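Local coordinates for BH1974 protein (Bacillus halodurans, PDB 3ON5), which probably serves as an XdhC-type accessory protein in the maturation of xanthine dehydrogenase, a molybdenum-cofactor enzyme, at residues V266-H271 / E278-L283; I203-G208 / F258-D263; R302-Q305 / P309-H312. All coordinates share one frame; numbering follows the deposited sequence.

Contact 1: residues V266-H271 / E278-L283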
loop_
_atom_site.group_PDB
_atom_site.type_symbol
_atom_site.label_atom_id
_atom_site.label_comp_id
_atom_site.label_asym_id
_atom_site.label_seq_id
_atom_site.Cartn_x
_atom_site.Cartn_y
_atom_site.Cartn_z
ATOM N N VAL A 266 19.582 3.501 34.743
ATOM C CA VAL A 266 19.258 2.212 35.342
ATOM C C VAL A 266 17.789 2.215 35.763
ATOM O O VAL A 266 17.273 3.213 36.295
ATOM C CB VAL A 266 20.194 1.838 36.517
ATOM C CG1 VAL A 266 19.778 0.507 37.149
ATOM C CG2 VAL A 266 21.652 1.772 36.054
ATOM N N LEU A 267 17.128 1.068 35.529
ATOM C CA LEU A 267 15.737 0.822 35.862
ATOM C C LEU A 267 15.628 -0.527 36.570
ATOM O O LEU A 267 15.898 -1.566 35.964
ATOM C CB LEU A 267 14.962 0.871 34.554
ATOM C CG LEU A 267 13.536 1.382 34.533
ATOM C CD1 LEU A 267 13.355 2.655 35.331
ATOM C CD2 LEU A 267 13.189 1.676 33.154
ATOM N N ILE A 268 15.349 -0.489 37.883
ATOM C CA ILE A 268 15.246 -1.635 38.787
ATOM C C ILE A 268 13.770 -2.030 38.893
ATOM O O ILE A 268 12.986 -1.317 39.533
ATOM C CB ILE A 268 15.867 -1.292 40.183
ATOM C CG1 ILE A 268 17.249 -0.616 40.074
ATOM C CG2 ILE A 268 15.925 -2.510 41.067
ATOM C CD1 ILE A 268 17.878 -0.192 41.427
HETATM N N MSE A 269 13.374 -3.149 38.266
HETATM C CA MSE A 269 11.963 -3.568 38.298
HETATM C C MSE A 269 11.838 -5.083 38.269
HETATM O O MSE A 269 11.132 -5.643 37.411
HETATM C CB MSE A 269 11.187 -2.948 37.138
HETATM C CG MSE A 269 11.956 -2.909 35.817
HETATM SE SE MSE A 269 10.941 -1.923 34.509
HETATM C CE MSE A 269 10.554 -0.368 35.528
ATOM N N THR A 270 12.492 -5.738 39.256
ATOM C CA THR A 270 12.528 -7.191 39.364
ATOM C C THR A 270 11.315 -7.715 40.124
ATOM O O THR A 270 10.981 -8.883 39.961
ATOM C CB THR A 270 13.822 -7.688 40.044
ATOM O OG1 THR A 270 13.772 -7.429 41.444
ATOM C CG2 THR A 270 15.088 -7.112 39.433
ATOM N N HIS A 271 10.679 -6.870 40.973
ATOM C CA HIS A 271 9.530 -7.206 41.834
ATOM C C HIS A 271 9.961 -8.157 42.952
ATOM O O HIS A 271 9.116 -8.781 43.577
ATOM C CB HIS A 271 8.354 -7.815 41.038
ATOM C CG HIS A 271 7.788 -6.907 39.995
ATOM N ND1 HIS A 271 6.874 -5.932 40.320
ATOM C CD2 HIS A 271 7.993 -6.884 38.658
ATOM C CE1 HIS A 271 6.563 -5.331 39.181
ATOM N NE2 HIS A 271 7.217 -5.864 38.151
ATOM N N GLU A 278 20.114 -5.823 46.305
ATOM C CA GLU A 278 21.541 -6.002 45.968
ATOM C C GLU A 278 21.896 -5.071 44.819
ATOM O O GLU A 278 22.962 -4.461 44.874
ATOM C CB GLU A 278 22.012 -7.467 45.674
ATOM C CG GLU A 278 21.557 -8.242 44.433
ATOM C CD GLU A 278 22.130 -9.663 44.353
ATOM O OE1 GLU A 278 22.810 -10.070 45.325
ATOM O OE2 GLU A 278 21.897 -10.376 43.342
ATOM N N ILE A 279 20.965 -4.870 43.848
ATOM C CA ILE A 279 21.202 -3.978 42.698
ATOM C C ILE A 279 21.438 -2.529 43.195
ATOM O O ILE A 279 22.481 -1.953 42.884
ATOM C CB ILE A 279 20.063 -4.034 41.666
ATOM C CG1 ILE A 279 19.797 -5.478 41.200
ATOM C CG2 ILE A 279 20.392 -3.121 40.479
ATOM C CD1 ILE A 279 18.496 -5.689 40.538
ATOM N N LEU A 280 20.510 -1.990 44.002
ATOM C CA LEU A 280 20.590 -0.633 44.534
ATOM C C LEU A 280 21.852 -0.408 45.395
ATOM O O LEU A 280 22.551 0.578 45.183
ATOM C CB LEU A 280 19.344 -0.327 45.368
ATOM C CG LEU A 280 19.252 1.068 46.004
ATOM C CD1 LEU A 280 19.285 2.167 44.957
ATOM C CD2 LEU A 280 18.008 1.173 46.860
ATOM N N HIS A 281 22.144 -1.313 46.340
ATOM C CA HIS A 281 23.295 -1.213 47.236
ATOM C C HIS A 281 24.598 -1.196 46.465
ATOM O O HIS A 281 25.534 -0.546 46.910
ATOM C CB HIS A 281 23.299 -2.359 48.239
ATOM C CG HIS A 281 22.346 -2.148 49.383
ATOM N ND1 HIS A 281 22.753 -2.281 50.700
ATOM C CD2 HIS A 281 21.062 -1.723 49.374
ATOM C CE1 HIS A 281 21.690 -1.986 51.440
ATOM N NE2 HIS A 281 20.653 -1.639 50.685
ATOM N N PHE A 282 24.658 -1.860 45.298
ATOM C CA PHE A 282 25.861 -1.891 44.475
ATOM C C PHE A 282 26.070 -0.543 43.793
ATOM O O PHE A 282 27.192 -0.043 43.761
ATOM C CB PHE A 282 25.783 -3.024 43.433
ATOM C CG PHE A 282 26.960 -3.090 42.490
ATOM C CD1 PHE A 282 26.985 -2.326 41.325
ATOM C CD2 PHE A 282 28.039 -3.925 42.756
ATOM C CE1 PHE A 282 28.090 -2.373 40.460
ATOM C CE2 PHE A 282 29.139 -3.974 41.891
ATOM C CZ PHE A 282 29.162 -3.190 40.757
ATOM N N LEU A 283 24.985 0.021 43.225
ATOM C CA LEU A 283 24.964 1.266 42.464
ATOM C C LEU A 283 24.995 2.518 43.339
ATOM O O LEU A 283 25.043 3.615 42.786
ATOM C CB LEU A 283 23.688 1.308 41.621
ATOM C CG LEU A 283 23.468 0.205 40.590
ATOM C CD1 LEU A 283 22.123 0.365 39.939
ATOM C CD2 LEU A 283 24.554 0.179 39.538
#
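V266 and L283 meet tip to tip at one end of a strand-helix interface, with CG1 of V266 3.6 Å from CD1 of L283. V266 CG2 lies 4.2 Å from L283 CD1, so the L283 tip rests against both branches. Further along, I268 and I279 lie alongside each other, pointing opposite ways. The I268 side chain extends over the helix: its CG1 branch is anti to the carbonyl carbon (chi1 -47°), and I268 CD1 comes 4.0 Å from I279 CG2 and 4.2 Å from L280 CB. The I279 tip serves the other end, where I279 CD1 is 3.9 Å from T270 CG2 as the two side chains meet end on. The T270 hydroxyl takes no part in this packing; OG1 is hydrogen-bonded to D276 earlier in the helix.

All six touching residues are buried, and no hydrogen bond crosses the interface. The outward-facing side of the helix, by contrast, is more exposed: F282 makes a cation-pi contact with K286 there, while the partly exposed E278 and H281 use their polar ends elsewhere. Strand 266-268 and helix 278-283 run nearly antiparallel, at 149° and 10.0 Å between axes. This is the packing of a helix on the strand that precedes it in a beta-alpha-beta crossover, here the unit 265-268, 273-283, 290-293 of the Rossmann domain.

Contact 2: residues I203-G208 / F258-D263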
loop_
_atom_site.group_PDB
_atom_site.type_symbol
_atom_site.label_atom_id
_atom_site.label_comp_id
_atom_site.label_asym_id
_atom_site.label_seq_id
_atom_site.Cartn_x
_atom_site.Cartn_y
_atom_site.Cartn_z
ATOM N N ILE A 203 19.638 0.367 31.124
ATOM C CA ILE A 203 19.913 -0.937 31.716
ATOM C C ILE A 203 18.731 -1.282 32.612
ATOM O O ILE A 203 18.512 -0.636 33.641
ATOM C CB ILE A 203 21.279 -0.927 32.461
ATOM C CG1 ILE A 203 22.387 -0.346 31.548
ATOM C CG2 ILE A 203 21.634 -2.344 32.994
ATOM C CD1 ILE A 203 23.684 -0.051 32.148
ATOM N N ILE A 204 17.948 -2.292 32.185
ATOM C CA ILE A 204 16.730 -2.736 32.867
ATOM C C ILE A 204 16.984 -4.047 33.621
ATOM O O ILE A 204 17.374 -5.058 33.028
ATOM C CB ILE A 204 15.564 -2.892 31.865
ATOM C CG1 ILE A 204 15.354 -1.589 31.054
ATOM C CG2 ILE A 204 14.292 -3.299 32.607
ATOM C CD1 ILE A 204 14.482 -1.709 29.800
ATOM N N PHE A 205 16.765 -4.000 34.938
ATOM C CA PHE A 205 16.850 -5.135 35.845
ATOM C C PHE A 205 15.449 -5.678 36.052
ATOM O O PHE A 205 14.617 -5.028 36.694
ATOM C CB PHE A 205 17.516 -4.749 37.166
ATOM C CG PHE A 205 19.002 -4.521 37.062
ATOM C CD1 PHE A 205 19.893 -5.575 37.206
ATOM C CD2 PHE A 205 19.515 -3.244 36.862
ATOM C CE1 PHE A 205 21.265 -5.367 37.127
ATOM C CE2 PHE A 205 20.891 -3.038 36.777
ATOM C CZ PHE A 205 21.756 -4.100 36.912
ATOM N N GLY A 206 15.181 -6.821 35.426
ATOM C CA GLY A 206 13.890 -7.485 35.472
ATOM C C GLY A 206 13.385 -7.796 34.083
ATOM O O GLY A 206 13.563 -6.993 33.164
ATOM N N ALA A 207 12.788 -8.987 33.909
ATOM C CA ALA A 207 12.230 -9.408 32.627
ATOM C C ALA A 207 10.777 -9.928 32.801
ATOM O O ALA A 207 10.327 -10.793 32.045
ATOM C CB ALA A 207 13.113 -10.463 31.985
ATOM N N GLY A 208 10.040 -9.334 33.742
ATOM C CA GLY A 208 8.632 -9.642 33.973
ATOM C C GLY A 208 7.751 -9.179 32.824
ATOM O O GLY A 208 8.216 -8.425 31.965
ATOM N N PHE A 258 29.176 -6.963 33.786
ATOM C CA PHE A 258 28.775 -5.857 32.896
ATOM C C PHE A 258 29.088 -4.496 33.520
ATOM O O PHE A 258 28.573 -4.154 34.584
ATOM C CB PHE A 258 27.280 -5.958 32.574
ATOM C CG PHE A 258 26.726 -5.016 31.519
ATOM C CD1 PHE A 258 26.373 -3.707 31.847
ATOM C CD2 PHE A 258 26.404 -5.482 30.239
ATOM C CE1 PHE A 258 25.808 -2.861 30.892
ATOM C CE2 PHE A 258 25.834 -4.636 29.290
ATOM C CZ PHE A 258 25.551 -3.332 29.620
ATOM N N LEU A 259 29.916 -3.710 32.827
ATOM C CA LEU A 259 30.308 -2.368 33.251
ATOM C C LEU A 259 29.185 -1.356 32.984
ATOM O O LEU A 259 28.675 -1.241 31.861
ATOM C CB LEU A 259 31.594 -1.942 32.523
ATOM C CG LEU A 259 32.049 -0.491 32.670
ATOM C CD1 LEU A 259 32.428 -0.158 34.123
ATOM C CD2 LEU A 259 33.200 -0.219 31.738
ATOM N N ILE A 260 28.820 -0.633 34.044
ATOM C CA ILE A 260 27.813 0.411 34.031
ATOM C C ILE A 260 28.561 1.733 34.119
ATOM O O ILE A 260 29.277 1.989 35.087
ATOM C CB ILE A 260 26.746 0.225 35.140
ATOM C CG1 ILE A 260 25.995 -1.126 34.955
ATOM C CG2 ILE A 260 25.764 1.404 35.114
ATOM C CD1 ILE A 260 25.002 -1.493 36.038
ATOM N N ARG A 261 28.450 2.538 33.072
ATOM C CA ARG A 261 29.140 3.814 32.982
ATOM C C ARG A 261 28.293 4.901 33.689
ATOM O O ARG A 261 27.110 4.678 33.951
ATOM C CB ARG A 261 29.420 4.144 31.515
ATOM C CG ARG A 261 30.271 3.076 30.828
ATOM C CD ARG A 261 30.784 3.497 29.477
ATOM N NE ARG A 261 29.702 3.890 28.568
ATOM C CZ ARG A 261 29.116 3.077 27.697
ATOM N NH1 ARG A 261 29.495 1.808 27.602
ATOM N NH2 ARG A 261 28.158 3.531 26.901
ATOM N N PRO A 262 28.874 6.062 34.066
ATOM C CA PRO A 262 28.091 7.067 34.809
ATOM C C PRO A 262 27.003 7.756 33.968
ATOM O O PRO A 262 26.045 8.280 34.547
ATOM C CB PRO A 262 29.150 8.091 35.237
ATOM C CG PRO A 262 30.453 7.379 35.103
ATOM C CD PRO A 262 30.271 6.507 33.915
ATOM N N ASP A 263 27.131 7.739 32.620
ATOM C CA ASP A 263 26.165 8.371 31.720
ATOM C C ASP A 263 24.981 7.413 31.393
ATOM O O ASP A 263 24.083 7.785 30.621
ATOM C CB ASP A 263 26.857 8.844 30.420
ATOM C CG ASP A 263 27.579 7.785 29.589
ATOM O OD1 ASP A 263 28.351 6.993 30.175
ATOM O OD2 ASP A 263 27.465 7.830 28.332
#
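The first strand of the Rossmann domain, 200-205, receives the loop that follows helix 251-257: I203 meets F258 and I260, and F205 meets I260. The CD1 methyl of I203 is the shared point of touch for the first two. I203 CD1 lies 3.7 Å from F258 CE1, approaching that ring obliquely, and I203 CD1 also sits beside both branches of I260, 3.8 Å from I260 CG1 and 3.9 Å from I260 CG2. The F258 ring reaches the methyl because its CG is anti to the backbone N (chi1 -172°), which swings the ring toward the strand. I260 continues to F205, where I260 CD1 comes 4.3 Å from F205 CZ, at the ring edge and near its plane.

The touch is purely apolar, without a hydrogen bond between the two segments, and it is half buried: I203 and F205 are buried, whereas F258 and I260 are partly exposed. F254, on helix 251-257, completes the aromatic group. It stacks on the F258 ring, meets F205 with the ring planes at about 85° and also touches I203.

Past F205 the strand turns into G206, A207 and G208. G206 has a positive phi of 128° as the chain leaves the strand, and A207 N is hydrogen-bonded to OD2 of D229, just where strand 223-229 ends. A glycine-rich turn after the first strand, with an acidic residue at the end of the second, is characteristic of dinucleotide-binding Rossmann folds and is consistent with a nucleotide site here.

Contact 3: residues R302-Q305 / P309-H312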
loop_
_atom_site.group_PDB
_atom_site.type_symbol
_atom_site.label_atom_id
_atom_site.label_comp_id
_atom_site.label_asym_id
_atom_site.label_seq_id
_atom_site.Cartn_x
_atom_site.Cartn_y
_atom_site.Cartn_z
ATOM N N ARG A 302 12.876 1.020 52.623
ATOM C CA ARG A 302 13.202 -0.287 53.184
ATOM C C ARG A 302 14.399 -0.887 52.426
ATOM O O ARG A 302 15.277 -1.473 53.060
ATOM C CB ARG A 302 11.988 -1.231 53.170
ATOM C CG ARG A 302 11.022 -0.941 54.318
ATOM C CD ARG A 302 9.843 -1.894 54.441
ATOM N NE ARG A 302 8.794 -1.643 53.448
ATOM C CZ ARG A 302 8.536 -2.421 52.397
ATOM N NH1 ARG A 302 9.218 -3.547 52.209
ATOM N NH2 ARG A 302 7.563 -2.102 51.549
ATOM N N LEU A 303 14.465 -0.675 51.089
ATOM C CA LEU A 303 15.570 -1.121 50.230
ATOM C C LEU A 303 16.893 -0.452 50.637
ATOM O O LEU A 303 17.925 -1.130 50.690
ATOM C CB LEU A 303 15.285 -0.833 48.736
ATOM C CG LEU A 303 14.274 -1.716 48.006
ATOM C CD1 LEU A 303 14.059 -1.217 46.613
ATOM C CD2 LEU A 303 14.752 -3.145 47.904
ATOM N N LEU A 304 16.849 0.869 50.941
ATOM C CA LEU A 304 18.010 1.659 51.356
ATOM C C LEU A 304 18.423 1.293 52.763
ATOM O O LEU A 304 19.595 1.459 53.081
ATOM C CB LEU A 304 17.748 3.170 51.259
ATOM C CG LEU A 304 17.661 3.749 49.836
ATOM C CD1 LEU A 304 16.922 5.062 49.819
ATOM C CD2 LEU A 304 19.031 3.874 49.187
ATOM N N GLN A 305 17.488 0.742 53.587
ATOM C CA GLN A 305 17.690 0.273 54.977
ATOM C C GLN A 305 18.751 1.153 55.702
ATOM O O GLN A 305 19.810 0.668 56.137
ATOM C CB GLN A 305 18.076 -1.239 55.055
ATOM C CG GLN A 305 19.217 -1.727 54.126
ATOM C CD GLN A 305 19.946 -2.942 54.656
ATOM O OE1 GLN A 305 20.360 -2.998 55.825
ATOM N NE2 GLN A 305 20.236 -3.889 53.773
ATOM N N PRO A 309 20.755 7.914 50.246
ATOM C CA PRO A 309 20.157 7.685 48.920
ATOM C C PRO A 309 21.028 8.231 47.794
ATOM O O PRO A 309 21.717 9.227 48.010
ATOM C CB PRO A 309 18.820 8.444 48.996
ATOM C CG PRO A 309 18.981 9.428 50.056
ATOM C CD PRO A 309 19.873 8.768 51.072
ATOM N N PRO A 310 21.029 7.607 46.595
ATOM C CA PRO A 310 21.853 8.145 45.498
ATOM C C PRO A 310 21.307 9.490 45.022
ATOM O O PRO A 310 20.107 9.759 45.171
ATOM C CB PRO A 310 21.761 7.072 44.408
ATOM C CG PRO A 310 21.112 5.893 45.049
ATOM C CD PRO A 310 20.280 6.411 46.161
ATOM N N ASP A 311 22.189 10.337 44.463
ATOM C CA ASP A 311 21.831 11.673 43.986
ATOM C C ASP A 311 20.673 11.645 42.985
ATOM O O ASP A 311 19.786 12.497 43.095
ATOM C CB ASP A 311 23.045 12.342 43.329
ATOM C CG ASP A 311 24.250 12.442 44.241
ATOM O OD1 ASP A 311 24.084 12.903 45.404
ATOM O OD2 ASP A 311 25.365 12.082 43.791
ATOM N N HIS A 312 20.665 10.680 42.028
ATOM C CA HIS A 312 19.637 10.673 40.996
ATOM C C HIS A 312 18.724 9.444 41.115
ATOM O O HIS A 312 18.490 8.716 40.145
ATOM C CB HIS A 312 20.286 10.746 39.609
ATOM C CG HIS A 312 21.207 11.921 39.483
ATOM N ND1 HIS A 312 22.570 11.786 39.662
ATOM C CD2 HIS A 312 20.919 13.235 39.323
ATOM C CE1 HIS A 312 23.076 13.005 39.544
ATOM N NE2 HIS A 312 22.120 13.911 39.346
#
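L304, the last residue of helix 297-304, divides its two methyls between a pair of consecutive prolines, P309 and P310. L304 CD1 lies 4.0 Å from P309 CB, and the two side chains cross at about a right angle. L304 CD2 touches the same proline at P309 CA, 4.0 Å away, and P310 at its CD, 4.1 Å away. The leucine thus spans the junction between the two prolines and does not sit on a single ring. With CG beside the backbone N (chi1 -71°) and chi2 near 159°, both methyls are brought to the proline pair, one toward the flank of P309 and the other toward the point where the P310 ring begins. The contact is small and wholly apolar, burying 93 Å² over both sides, and no hydrogen bond crosses it: L304 is buried, P310 partly so, and P309 lies at the surface.

In the next shell, L284 touches both L304 and P310 and so backs both sides of the contact, while P310 also rests on I291 of strand 290-293. L303, adjacent to L304, packs on I293 of that same strand and on F273, and its carbonyl O joins the last turn of the helix to helix 273-283 by hydrogen bonds with H281 NE2 and Q277 NE2.

Q305 then leaves the helix with a positive phi of 33°, and the chain turns back toward the prolines. Beyond them, H312 joins strand 290-293 through a backbone hydrogen bond with I291. The contact therefore lies in the return loop of a beta-alpha-beta unit, strand 290-293, helix 297-304 and strand 313-314, which brings the chain to the edge strand of the parallel Rossmann sheet.

In the fold
Along the chain the order is contact 2, contact 1, contact 3. Contacts 1 and 2 have centres about 8 Å apart and share the parallel sheet: at and just beyond neighbouring strands 200-205 and 265-268, probable hydrogen bonds run from M269 N to F205 O at 2.7 Å and from F205 N to L267 O at 2.8 Å, while I279 CD1 packs on F205 CD1 at 3.6 Å. Contact 3 lies about 10 Å from contact 1, centre to centre, and meets it helix to helix, L280 CD2 being 3.7 Å from L304 CD2. Contacts 2 and 3 do not touch; about 17 Å separates their centres. Contact 2 includes the glycine-rich turn, consistent with a nucleotide site, though no ligand marks it.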